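Local coordinates for protein diphosphomevalonate decarboxylase, putative (Trypanosoma brucei, PDB 2HKE) that probably catalyses the ATP-dependent decarboxylation of (R)-5-diphosphomevalonate to isopentenyl diphosphate, a precursor for isoprenoid and sterol synthesis, at residues F16-G21 and D249-I254; P222-I227 and A244-D249; E253-A256 and K261-Y264; E267-M272 and Y290-G295. The protein carries 1 engineered substitution. All blocks are in the same frame, centred on the assembly; numbering follows the deposited sequence.

Interaction 1 (F16-G21 and D249-I254). With SO4 (sulfate ion), chain C.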
loop_
_atom_site.group_PDB
_atom_site.type_symbol
_atom_site.label_atom_id
_atom_site.label_comp_id
_atom_site.label_asym_id
_atom_site.label_seq_id
_atom_site.Cartn_x
_atom_site.Cartn_y
_atom_site.Cartn_z
ATOM N N PHE A 16 5.812 5.068 -3.003
ATOM C CA PHE A 16 6.948 5.978 -2.712
ATOM C C PHE A 16 6.776 7.342 -3.384
ATOM O O PHE A 16 7.399 8.307 -2.931
ATOM C CB PHE A 16 8.280 5.329 -3.018
ATOM C CG PHE A 16 8.360 4.762 -4.381
ATOM C CD1 PHE A 16 8.780 5.551 -5.407
ATOM C CD2 PHE A 16 8.010 3.448 -4.649
ATOM C CE1 PHE A 16 8.839 5.089 -6.698
ATOM C CE2 PHE A 16 8.061 2.979 -5.979
ATOM C CZ PHE A 16 8.499 3.801 -6.974
ATOM N N ILE A 17 5.991 7.403 -4.478
ATOM C CA ILE A 17 5.497 8.627 -5.052
ATOM C C ILE A 17 4.012 8.632 -4.759
ATOM O O ILE A 17 3.249 7.742 -5.168
ATOM C CB ILE A 17 5.858 8.839 -6.540
ATOM C CG1 ILE A 17 7.394 9.028 -6.642
ATOM C CG2 ILE A 17 5.066 10.092 -7.096
ATOM C CD1 ILE A 17 7.885 8.946 -8.060
ATOM N N LYS A 18 3.625 9.582 -3.939
ATOM C CA LYS A 18 2.321 9.531 -3.292
ATOM C C LYS A 18 1.064 9.888 -4.087
ATOM O O LYS A 18 1.041 10.861 -4.826
ATOM C CB LYS A 18 2.373 10.415 -2.065
ATOM C CG LYS A 18 3.544 10.103 -1.104
ATOM C CD LYS A 18 3.366 8.722 -0.508
ATOM C CE LYS A 18 4.383 8.420 0.587
ATOM N NZ LYS A 18 4.183 7.030 1.200
ATOM N N TYR A 19 0.006 9.116 -3.840
ATOM C CA TYR A 19 -1.341 9.464 -4.226
ATOM C C TYR A 19 -1.930 10.328 -3.084
ATOM O O TYR A 19 -2.045 9.875 -1.978
ATOM C CB TYR A 19 -2.151 8.185 -4.401
ATOM C CG TYR A 19 -3.673 8.292 -4.366
ATOM C CD1 TYR A 19 -4.341 9.254 -5.116
ATOM C CD2 TYR A 19 -4.437 7.382 -3.627
ATOM C CE1 TYR A 19 -5.724 9.339 -5.085
ATOM C CE2 TYR A 19 -5.815 7.432 -3.618
ATOM C CZ TYR A 19 -6.451 8.414 -4.311
ATOM O OH TYR A 19 -7.808 8.448 -4.315
ATOM N N TRP A 20 -2.297 11.584 -3.371
ATOM C CA TRP A 20 -2.937 12.421 -2.399
ATOM C C TRP A 20 -3.680 13.493 -3.161
ATOM O O TRP A 20 -3.119 14.496 -3.523
ATOM C CB TRP A 20 -1.932 13.015 -1.416
ATOM C CG TRP A 20 -2.567 13.589 -0.181
ATOM C CD1 TRP A 20 -2.648 14.903 0.167
ATOM C CD2 TRP A 20 -3.096 12.852 0.892
ATOM N NE1 TRP A 20 -3.278 15.037 1.393
ATOM C CE2 TRP A 20 -3.548 13.778 1.860
ATOM C CE3 TRP A 20 -3.277 11.485 1.135
ATOM C CZ2 TRP A 20 -4.165 13.375 3.029
ATOM C CZ3 TRP A 20 -3.922 11.103 2.314
ATOM C CH2 TRP A 20 -4.355 12.053 3.231
ATOM N N GLY A 21 -4.944 13.207 -3.456
ATOM C CA GLY A 21 -5.832 14.088 -4.160
ATOM C C GLY A 21 -6.503 13.486 -5.384
ATOM O O GLY A 21 -5.822 12.911 -6.267
ATOM N N ASP A 249 8.355 13.270 3.185
ATOM C CA ASP A 249 8.412 14.581 3.856
ATOM C C ASP A 249 7.339 15.514 3.309
ATOM O O ASP A 249 6.645 16.219 4.110
ATOM C CB ASP A 249 9.793 15.235 3.659
ATOM C CG ASP A 249 10.909 14.527 4.377
ATOM O OD1 ASP A 249 10.690 13.672 5.270
ATOM O OD2 ASP A 249 12.082 14.884 4.067
ATOM N N ASP A 250 7.182 15.527 1.994
ATOM C CA ASP A 250 6.230 16.444 1.350
ATOM C C ASP A 250 4.779 16.148 1.733
ATOM O O ASP A 250 3.992 17.089 1.994
ATOM C CB ASP A 250 6.392 16.477 -0.169
ATOM C CG ASP A 250 7.611 17.272 -0.658
ATOM O OD1 ASP A 250 8.330 17.933 0.135
ATOM O OD2 ASP A 250 7.845 17.260 -1.915
ATOM N N LEU A 251 4.393 14.876 1.804
ATOM C CA LEU A 251 3.038 14.544 2.212
ATOM C C LEU A 251 2.784 14.970 3.652
ATOM O O LEU A 251 1.715 15.517 3.978
ATOM C CB LEU A 251 2.815 13.048 2.064
ATOM C CG LEU A 251 1.462 12.511 2.510
ATOM C CD1 LEU A 251 0.315 13.269 1.799
ATOM C CD2 LEU A 251 1.347 10.995 2.211
ATOM N N GLN A 252 3.787 14.805 4.518
ATOM C CA GLN A 252 3.603 15.262 5.899
ATOM C C GLN A 252 3.474 16.813 5.920
ATOM O O GLN A 252 2.664 17.342 6.698
ATOM C CB GLN A 252 4.715 14.757 6.836
ATOM C CG GLN A 252 4.545 13.258 7.152
ATOM C CD GLN A 252 5.703 12.650 7.857
ATOM O OE1 GLN A 252 6.841 13.183 7.819
ATOM N NE2 GLN A 252 5.454 11.499 8.484
ATOM N N GLU A 253 4.222 17.504 5.090
ATOM C CA GLU A 253 4.140 18.968 5.050
ATOM C C GLU A 253 2.822 19.413 4.459
ATOM O O GLU A 253 2.229 20.428 4.918
ATOM C CB GLU A 253 5.326 19.577 4.314
ATOM C CG GLU A 253 5.406 21.091 4.539
ATOM C CD GLU A 253 6.514 21.793 3.734
ATOM O OE1 GLU A 253 7.278 21.108 3.011
ATOM O OE2 GLU A 253 6.580 23.058 3.806
ATOM N N ILE A 254 2.357 18.702 3.436
ATOM C CA ILE A 254 1.026 18.966 2.885
ATOM C C ILE A 254 -0.042 18.847 3.944
ATOM O O ILE A 254 -0.896 19.727 4.082
ATOM C CB ILE A 254 0.721 18.059 1.687
ATOM C CG1 ILE A 254 1.558 18.519 0.487
ATOM C CG2 ILE A 254 -0.761 18.165 1.331
ATOM C CD1 ILE A 254 1.728 17.493 -0.601
HETATM S S SO4 C . -9.476 6.429 -1.849
HETATM O O1 SO4 C . -10.360 7.551 -1.607
HETATM O O2 SO4 C . -8.271 6.577 -1.067
HETATM O O3 SO4 C . -10.126 5.183 -1.458
HETATM O O4 SO4 C . -9.100 6.392 -3.264
#
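Apolar contact carries this interface, and Leu251 and Trp20 lie at its middle. Leu251 CD1 sits over one face of the indole, 3.6 Å from the centroid of the five-membered ring of Trp20 and 14° off its normal, which meets the geometry of a CH-pi contact. Its closest ring atom is Trp20 CG, 3.5 Å from Leu251 CD1. The other branch of the fork serves a second residue: Leu251 CD2 lies 4.1 Å from Lys18 CG, against the aliphatic base of that side chain. A chi1 of 177° swings the Leu251 fork toward the loop, one methyl on Trp20 and the other on Lys18. Ile254, one turn on, adds its CG2 branch obliquely to the ring, 3.9 Å from Trp20 CD1.

Polar ends leave the interface. Lys18 bends at chi2 and its NZ forms a salt bridge with Asp293, while Trp20 NE1 is hydrogen-bonded to Ser206 OG. Tyr19 points away from the helix and donates its OH to sulfate O4 at 2.6 Å, with that oxygen near the ring plane.

Lys22, Arg77, Ser144, Gly145 and Thr200 complete the site of this sulfate, which probably comes from the crystallisation liquor and may mark where the substrate's diphosphate binds, as in related decarboxylases. The contact thus joins a loop of the N-terminal domain to a C-terminal-domain helix, as expected of the two-domain GHMP kinase fold.

Interaction 2 (P222-I227 and A244-D249); sequences PERMKI and AMLESD
Arg224 lays one face of its guanidinium over Leu246, whose CB is 3.8 Å from Arg224 CZ and stands above the centre of the flat group. The arginine chain is extended from CG to NE, which carries the charged end from helix 213-234 across to helix 237-256. At the guanidinium edge, near its plane, Arg224 NH1 donates to Glu247 OE2 at 2.8 Å. The N-H...O angle of 154° and the opposite charges identify a hydrogen-bonded salt bridge.

This is a single-point grip and not a two-pronged one: the guanidinium and carboxylate planes stand 77° apart, and OE2 is met on its anti side. Glu247 starts out alongside the contact, but its chain bends at chi2 (-72°) and brings the carboxylate back to the arginine. Arg224 CD also lies 3.2 Å from Glu247 OE2.

Both charges have second partners. Asp250 forms a salt bridge with Arg224 NH1 and Arg216 does so with Glu247 OE2, while Glu247 OE1 accepts from Lys18 N, so the buried carboxylate is held at both oxygens. The arrangement is an interhelical salt bridge within a helical hairpin of the C-terminal domain, its two helices linked by a very short turn.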
loop_
_atom_site.group_PDB
_atom_site.type_symbol
_atom_site.label_atom_id
_atom_site.label_comp_id
_atom_site.label_asym_id
_atom_site.label_seq_id
_atom_site.Cartn_x
_atom_site.Cartn_y
_atom_site.Cartn_z
ATOM N N PRO A 222 5.590 15.095 -11.635
ATOM C CA PRO A 222 6.211 14.774 -12.912
ATOM C C PRO A 222 7.754 14.646 -12.910
ATOM O O PRO A 222 8.286 13.693 -13.529
ATOM C CB PRO A 222 5.725 15.914 -13.818
ATOM C CG PRO A 222 4.421 16.279 -13.288
ATOM C CD PRO A 222 4.563 16.139 -11.783
ATOM N N GLU A 223 8.441 15.540 -12.211
ATOM C CA GLU A 223 9.906 15.505 -12.044
ATOM C C GLU A 223 10.293 14.171 -11.361
ATOM O O GLU A 223 11.178 13.439 -11.840
ATOM C CB GLU A 223 10.435 16.603 -11.113
ATOM C CG GLU A 223 10.489 18.065 -11.609
ATOM C CD GLU A 223 10.826 19.103 -10.502
ATOM O OE1 GLU A 223 10.598 18.854 -9.263
ATOM O OE2 GLU A 223 11.347 20.179 -10.914
ATOM N N ARG A 224 9.629 13.854 -10.254
ATOM C CA ARG A 224 10.052 12.699 -9.454
ATOM C C ARG A 224 9.699 11.362 -10.105
ATOM O O ARG A 224 10.446 10.383 -9.954
ATOM C CB ARG A 224 9.479 12.775 -8.039
ATOM C CG ARG A 224 10.015 13.955 -7.308
ATOM C CD ARG A 224 9.556 14.013 -5.861
ATOM N NE ARG A 224 10.156 15.219 -5.257
ATOM C CZ ARG A 224 9.739 15.780 -4.147
ATOM N NH1 ARG A 224 8.732 15.281 -3.476
ATOM N NH2 ARG A 224 10.349 16.862 -3.710
ATOM N N MET A 225 8.607 11.321 -10.861
ATOM C CA MET A 225 8.271 10.122 -11.665
ATOM C C MET A 225 9.401 9.808 -12.660
ATOM O O MET A 225 9.786 8.658 -12.815
ATOM C CB MET A 225 6.959 10.291 -12.430
ATOM C CG MET A 225 5.698 10.321 -11.522
ATOM S SD MET A 225 5.403 8.728 -10.674
ATOM C CE MET A 225 5.284 7.623 -12.097
ATOM N N LYS A 226 9.928 10.826 -13.304
ATOM C CA LYS A 226 11.060 10.627 -14.232
ATOM C C LYS A 226 12.317 10.157 -13.514
ATOM O O LYS A 226 12.983 9.205 -13.978
ATOM C CB LYS A 226 11.327 11.899 -15.044
ATOM C CG LYS A 226 12.592 11.861 -15.912
ATOM C CD LYS A 226 12.691 13.121 -16.799
ATOM C CE LYS A 226 13.977 13.099 -17.652
ATOM N NZ LYS A 226 13.965 14.229 -18.655
ATOM N N ILE A 227 12.641 10.776 -12.379
ATOM C CA ILE A 227 13.869 10.465 -11.644
ATOM C C ILE A 227 13.733 9.051 -11.052
ATOM O O ILE A 227 14.647 8.266 -11.119
ATOM C CB ILE A 227 14.132 11.460 -10.480
ATOM C CG1 ILE A 227 14.393 12.880 -11.023
ATOM C CG2 ILE A 227 15.285 10.983 -9.606
ATOM C CD1 ILE A 227 14.229 13.990 -9.940
ATOM N N ALA A 244 12.099 8.741 -2.274
ATOM C CA ALA A 244 11.081 8.238 -1.344
ATOM C C ALA A 244 10.971 9.123 -0.066
ATOM O O ALA A 244 9.876 9.394 0.458
ATOM C CB ALA A 244 11.377 6.797 -0.985
ATOM N N MET A 245 12.117 9.572 0.460
ATOM C CA MET A 245 12.115 10.394 1.663
ATOM C C MET A 245 11.610 11.806 1.353
ATOM O O MET A 245 10.940 12.407 2.173
ATOM C CB MET A 245 13.512 10.443 2.276
ATOM C CG MET A 245 13.855 9.086 2.922
ATOM S SD MET A 245 15.380 8.945 3.799
ATOM C CE MET A 245 16.557 8.870 2.461
ATOM N N LEU A 246 11.923 12.327 0.181
ATOM C CA LEU A 246 11.395 13.655 -0.210
ATOM C C LEU A 246 9.897 13.613 -0.330
ATOM O O LEU A 246 9.204 14.480 0.143
ATOM C CB LEU A 246 11.960 14.085 -1.555
ATOM C CG LEU A 246 13.407 14.546 -1.537
ATOM C CD1 LEU A 246 13.930 14.655 -2.994
ATOM C CD2 LEU A 246 13.507 15.876 -0.790
ATOM N N GLU A 247 9.383 12.553 -0.904
ATOM C CA GLU A 247 7.947 12.398 -1.086
ATOM C C GLU A 247 7.238 12.245 0.239
ATOM O O GLU A 247 6.182 12.848 0.494
ATOM C CB GLU A 247 7.692 11.178 -1.967
ATOM C CG GLU A 247 7.771 11.464 -3.453
ATOM C CD GLU A 247 6.582 12.271 -3.934
ATOM O OE1 GLU A 247 5.438 11.747 -3.888
ATOM O OE2 GLU A 247 6.774 13.467 -4.298
ATOM N N SER A 248 7.809 11.441 1.123
ATOM C CA SER A 248 7.249 11.261 2.452
ATOM C C SER A 248 7.231 12.552 3.215
ATOM O O SER A 248 6.231 12.913 3.833
ATOM C CB SER A 248 8.102 10.247 3.200
ATOM O OG SER A 248 7.568 9.995 4.495
ATOM N N ASP A 249 8.355 13.270 3.185
ATOM C CA ASP A 249 8.412 14.581 3.856
ATOM C C ASP A 249 7.339 15.514 3.309
ATOM O O ASP A 249 6.645 16.219 4.110
ATOM C CB ASP A 249 9.793 15.235 3.659
ATOM C CG ASP A 249 10.909 14.527 4.377
ATOM O OD1 ASP A 249 10.690 13.672 5.270
ATOM O OD2 ASP A 249 12.082 14.884 4.067
#

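Interaction 3 (E253-A256 and K261-Y264)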
loop_
_atom_site.group_PDB
_atom_site.type_symbol
_atom_site.label_atom_id
_atom_site.label_comp_id
_atom_site.label_asym_id
_atom_site.label_seq_id
_atom_site.Cartn_x
_atom_site.Cartn_y
_atom_site.Cartn_z
ATOM N N GLU A 253 4.222 17.504 5.090
ATOM C CA GLU A 253 4.140 18.968 5.050
ATOM C C GLU A 253 2.822 19.413 4.459
ATOM O O GLU A 253 2.229 20.428 4.918
ATOM C CB GLU A 253 5.326 19.577 4.314
ATOM C CG GLU A 253 5.406 21.091 4.539
ATOM C CD GLU A 253 6.514 21.793 3.734
ATOM O OE1 GLU A 253 7.278 21.108 3.011
ATOM O OE2 GLU A 253 6.580 23.058 3.806
ATOM N N ILE A 254 2.357 18.702 3.436
ATOM C CA ILE A 254 1.026 18.966 2.885
ATOM C C ILE A 254 -0.042 18.847 3.944
ATOM O O ILE A 254 -0.896 19.727 4.082
ATOM C CB ILE A 254 0.721 18.059 1.687
ATOM C CG1 ILE A 254 1.558 18.519 0.487
ATOM C CG2 ILE A 254 -0.761 18.165 1.331
ATOM C CD1 ILE A 254 1.728 17.493 -0.601
ATOM N N CYS A 255 -0.003 17.765 4.701
ATOM C CA CYS A 255 -0.961 17.554 5.773
ATOM C C CYS A 255 -0.860 18.686 6.814
ATOM O O CYS A 255 -1.865 19.169 7.313
ATOM C CB CYS A 255 -0.758 16.190 6.381
ATOM S SG CYS A 255 -1.441 14.894 5.267
ATOM N N ALA A 256 0.361 19.082 7.153
ATOM C CA ALA A 256 0.567 20.098 8.196
ATOM C C ALA A 256 0.066 21.481 7.760
ATOM O O ALA A 256 -0.251 22.282 8.611
ATOM C CB ALA A 256 2.068 20.189 8.563
ATOM N N LYS A 261 -5.544 21.478 10.106
ATOM C CA LYS A 261 -4.332 20.674 10.021
ATOM C C LYS A 261 -4.669 19.191 10.166
ATOM O O LYS A 261 -5.550 18.790 10.942
ATOM C CB LYS A 261 -3.383 21.077 11.132
ATOM C CG LYS A 261 -1.978 20.603 11.036
ATOM C CD LYS A 261 -1.196 21.095 12.288
ATOM C CE LYS A 261 0.110 20.307 12.510
ATOM N NZ LYS A 261 1.004 20.887 13.617
ATOM N N ILE A 262 -3.953 18.392 9.390
ATOM C CA ILE A 262 -4.056 16.940 9.435
ATOM C C ILE A 262 -2.743 16.398 9.978
ATOM O O ILE A 262 -1.650 16.755 9.455
ATOM C CB ILE A 262 -4.235 16.331 8.014
ATOM C CG1 ILE A 262 -5.541 16.790 7.361
ATOM C CG2 ILE A 262 -4.162 14.777 8.107
ATOM C CD1 ILE A 262 -5.711 16.393 5.839
ATOM N N THR A 263 -2.838 15.526 10.977
ATOM C CA THR A 263 -1.656 14.920 11.598
ATOM C C THR A 263 -1.842 13.431 11.710
ATOM O O THR A 263 -2.698 12.950 12.469
ATOM C CB THR A 263 -1.448 15.451 13.038
ATOM O OG1 THR A 263 -1.439 16.890 12.998
ATOM C CG2 THR A 263 -0.132 14.919 13.602
ATOM N N TYR A 264 -1.033 12.681 10.961
ATOM C CA TYR A 264 -1.038 11.254 11.121
ATOM C C TYR A 264 0.216 10.751 11.847
ATOM O O TYR A 264 0.231 9.629 12.325
ATOM C CB TYR A 264 -1.123 10.607 9.739
ATOM C CG TYR A 264 -2.384 10.915 8.993
ATOM C CD1 TYR A 264 -3.627 10.642 9.537
ATOM C CD2 TYR A 264 -2.331 11.443 7.701
ATOM C CE1 TYR A 264 -4.813 10.913 8.802
ATOM C CE2 TYR A 264 -3.481 11.708 6.985
ATOM C CZ TYR A 264 -4.724 11.406 7.518
ATOM O OH TYR A 264 -5.848 11.695 6.756
#
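One backbone hydrogen bond ties Cys255 to Ile262: Ile262 N donates to Cys255 O over 3.0 Å. The bond is nearly straight at the hydrogen, 166°, although the donor stands 40° out of the carbonyl plane of Cys255. Cys255 lies in the last turn of helix 237-256, and the returning loop supplies a donor for its carbonyl.

Apolar contacts run beside that bond. Cys255 CB meets Ile262 CB at 3.8 Å, and the thiol reaches on to the CG2 branch, with Cys255 SG 3.9 Å from Ile262 CG2. The SG is anti to the carbonyl carbon of Cys255, which directs it toward the side chains of Ile262 and Tyr264. On the exposed side, where Lys261 and Ala256 both face solvent, a close carbon-oxygen contact forms: Lys261 CG passes 3.4 Å from Ala256 O as the lysine runs extended past the helix end.

The sulfur-aromatic contact is oblique: Cys255 SG lies 5.2 Å from the centroid of the Tyr264 ring and 65° off the ring normal, with Tyr264 CE2 the nearest ring atom to it at 4.2 Å. Tyr264 OH is fixed separately by Val197 O, and Trp20 touches both Cys255 and Tyr264, extending the cluster toward the N-terminal domain.

The arrangement is a compact chain reversal after a helix C-terminus, on the connection to helix 267-283; the Cys255-Ile262 bond closes the neck of the short loop between 253-256 and 261-264.

Interaction 4 (E267-M272 and Y290-G295)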
loop_
_atom_site.group_PDB
_atom_site.type_symbol
_atom_site.label_atom_id
_atom_site.label_comp_id
_atom_site.label_asym_id
_atom_site.label_seq_id
_atom_site.Cartn_x
_atom_site.Cartn_y
_atom_site.Cartn_z
ATOM N N GLU A 267 5.296 11.325 17.574
ATOM C CA GLU A 267 6.716 11.632 17.798
ATOM C C GLU A 267 7.581 10.399 17.540
ATOM O O GLU A 267 8.784 10.523 17.318
ATOM C CB GLU A 267 6.939 12.138 19.200
ATOM C CG GLU A 267 6.418 13.603 19.428
ATOM C CD GLU A 267 7.142 14.656 18.597
ATOM O OE1 GLU A 267 8.362 14.485 18.291
ATOM O OE2 GLU A 267 6.486 15.680 18.222
ATOM N N ASP A 268 7.004 9.215 17.680
ATOM C CA ASP A 268 7.738 7.983 17.295
ATOM C C ASP A 268 8.052 8.000 15.795
ATOM O O ASP A 268 9.185 7.696 15.396
ATOM C CB ASP A 268 6.946 6.738 17.606
ATOM C CG ASP A 268 6.920 6.391 19.068
ATOM O OD1 ASP A 268 7.754 6.861 19.841
ATOM O OD2 ASP A 268 6.015 5.626 19.426
ATOM N N SER A 269 7.062 8.366 14.981
ATOM C CA SER A 269 7.294 8.596 13.540
ATOM C C SER A 269 8.462 9.533 13.287
ATOM O O SER A 269 9.359 9.240 12.484
ATOM C CB SER A 269 6.046 9.176 12.868
ATOM O OG SER A 269 4.939 8.352 13.097
ATOM N N TYR A 270 8.439 10.692 13.946
ATOM C CA TYR A 270 9.471 11.694 13.761
ATOM C C TYR A 270 10.816 11.231 14.271
ATOM O O TYR A 270 11.854 11.526 13.651
ATOM C CB TYR A 270 9.098 13.052 14.405
ATOM C CG TYR A 270 7.835 13.676 13.873
ATOM C CD1 TYR A 270 7.667 13.900 12.513
ATOM C CD2 TYR A 270 6.795 14.036 14.732
ATOM C CE1 TYR A 270 6.502 14.472 12.013
ATOM C CE2 TYR A 270 5.611 14.609 14.233
ATOM C CZ TYR A 270 5.485 14.841 12.893
ATOM O OH TYR A 270 4.327 15.409 12.412
ATOM N N ALA A 271 10.813 10.458 15.356
ATOM C CA ALA A 271 12.075 9.914 15.827
ATOM C C ALA A 271 12.655 8.914 14.797
ATOM O O ALA A 271 13.857 8.838 14.624
ATOM C CB ALA A 271 11.859 9.214 17.137
ATOM N N MET A 272 11.786 8.143 14.153
ATOM C CA MET A 272 12.228 7.218 13.097
ATOM C C MET A 272 12.852 7.970 11.952
ATOM O O MET A 272 13.871 7.537 11.409
ATOM C CB MET A 272 11.084 6.291 12.641
ATOM C CG MET A 272 10.881 5.092 13.555
ATOM S SD MET A 272 12.213 3.901 13.633
ATOM C CE MET A 272 12.114 3.146 11.967
ATOM N N TYR A 290 13.051 5.875 4.560
ATOM C CA TYR A 290 11.728 5.806 5.217
ATOM C C TYR A 290 10.654 6.309 4.239
ATOM O O TYR A 290 10.928 7.116 3.345
ATOM C CB TYR A 290 11.689 6.623 6.511
ATOM C CG TYR A 290 11.976 8.083 6.324
ATOM C CD1 TYR A 290 10.995 8.951 5.786
ATOM C CD2 TYR A 290 13.249 8.606 6.622
ATOM C CE1 TYR A 290 11.318 10.312 5.558
ATOM C CE2 TYR A 290 13.548 9.944 6.427
ATOM C CZ TYR A 290 12.572 10.794 5.914
ATOM O OH TYR A 290 12.929 12.119 5.711
ATOM N N THR A 291 9.427 5.838 4.454
ATOM C CA THR A 291 8.262 6.502 3.936
ATOM C C THR A 291 7.094 6.258 4.874
ATOM O O THR A 291 6.984 5.187 5.440
ATOM C CB THR A 291 7.949 6.137 2.486
ATOM O OG1 THR A 291 6.983 7.057 1.990
ATOM C CG2 THR A 291 7.381 4.727 2.346
ATOM N N PHE A 292 6.272 7.287 5.057
ATOM C CA PHE A 292 5.018 7.217 5.761
ATOM C C PHE A 292 3.894 7.460 4.771
ATOM O O PHE A 292 4.041 8.283 3.875
ATOM C CB PHE A 292 4.958 8.298 6.882
ATOM C CG PHE A 292 6.017 8.106 7.941
ATOM C CD1 PHE A 292 7.309 8.499 7.690
ATOM C CD2 PHE A 292 5.731 7.485 9.159
ATOM C CE1 PHE A 292 8.307 8.333 8.615
ATOM C CE2 PHE A 292 6.722 7.289 10.076
ATOM C CZ PHE A 292 8.012 7.692 9.812
ATOM N N ASP A 293 2.774 6.772 4.965
ATOM C CA ASP A 293 1.604 6.892 4.067
ATOM C C ASP A 293 0.298 7.210 4.837
ATOM O O ASP A 293 -0.596 6.392 4.963
ATOM C CB ASP A 293 1.469 5.585 3.269
ATOM C CG ASP A 293 0.984 5.793 1.802
ATOM O OD1 ASP A 293 1.492 6.677 1.076
ATOM O OD2 ASP A 293 0.029 5.076 1.391
ATOM N N ALA A 294 0.137 8.409 5.343
ATOM C CA ALA A 294 -1.178 8.745 5.980
ATOM C C ALA A 294 -1.430 7.933 7.245
ATOM O O ALA A 294 -2.546 7.492 7.558
ATOM C CB ALA A 294 -2.402 8.632 5.000
ATOM N N GLY A 295 -0.354 7.734 7.984
ATOM C CA GLY A 295 -0.399 6.962 9.207
ATOM C C GLY A 295 0.921 7.148 9.900
ATOM O O GLY A 295 1.795 7.850 9.388
#
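Ser269 and the outer end of the Phe292 ring form the tight part of this contact. Ser269 CB is 3.4 Å from Phe292 CE2, and the backbone joins in, Ser269 O lying 3.4 Å from Phe292 CZ in an oblique approach. Ser269 OG is 3.7 Å from Phe292 CE2, but its hydrogen-bonding partners are Ala296 O and Thr266 N, so toward the ring it contributes only van der Waals contact. Phe292 carries its CG anti to the carbonyl carbon (chi1 -62°), which extends the ring from the backbone toward the first turn of helix 267-283. No hydrogen bond crosses between the segments; the evidence is the close carbon and oxygen approaches alone.

The contact with Phe292 is looser at Met272, although that residue is buried and its side chain also touches Phe318 and Phe356. Met272 CB lies at the edge of the ring, near the plane, 4.4 Å from Phe292 CZ. The solvent side belongs to other residues of the helix: Glu267 is exposed, and Tyr270 starts out away from 290-295 and is partly exposed. The Phe292 ring, by contrast, is buried, with Gln252, Ile273 and Cys298 as further neighbours.

Helix 267-283 thus packs against Phe292, beside strand 288-291, the outermost strand of its sheet within this chain, an alpha/beta layering belonging to the GHMP-type C-terminal domain.

Helix 237-256 joins interactions 1, 2 and 3, meeting helix 213-234 in interaction 2, loop 16-21 in interaction 1 and loop 261-264 in interaction 3. Interaction 2 is nested along the chain within the long closure of interaction 1; interactions 3 and 4 follow. Centres of interactions 1 and 2 are about 9 Å apart, those of 1 and 3 about 10 Å, and those of 2 and 3 about 18 Å, which spreads them along the helix. Interaction 4, about 12 Å from interaction 1, belongs to the next helix and the sheet edge, but Ser248 OG probably hydrogen-bonds Phe292 N. The helix therefore connects the N-terminal-domain loop with the C-terminal sheet.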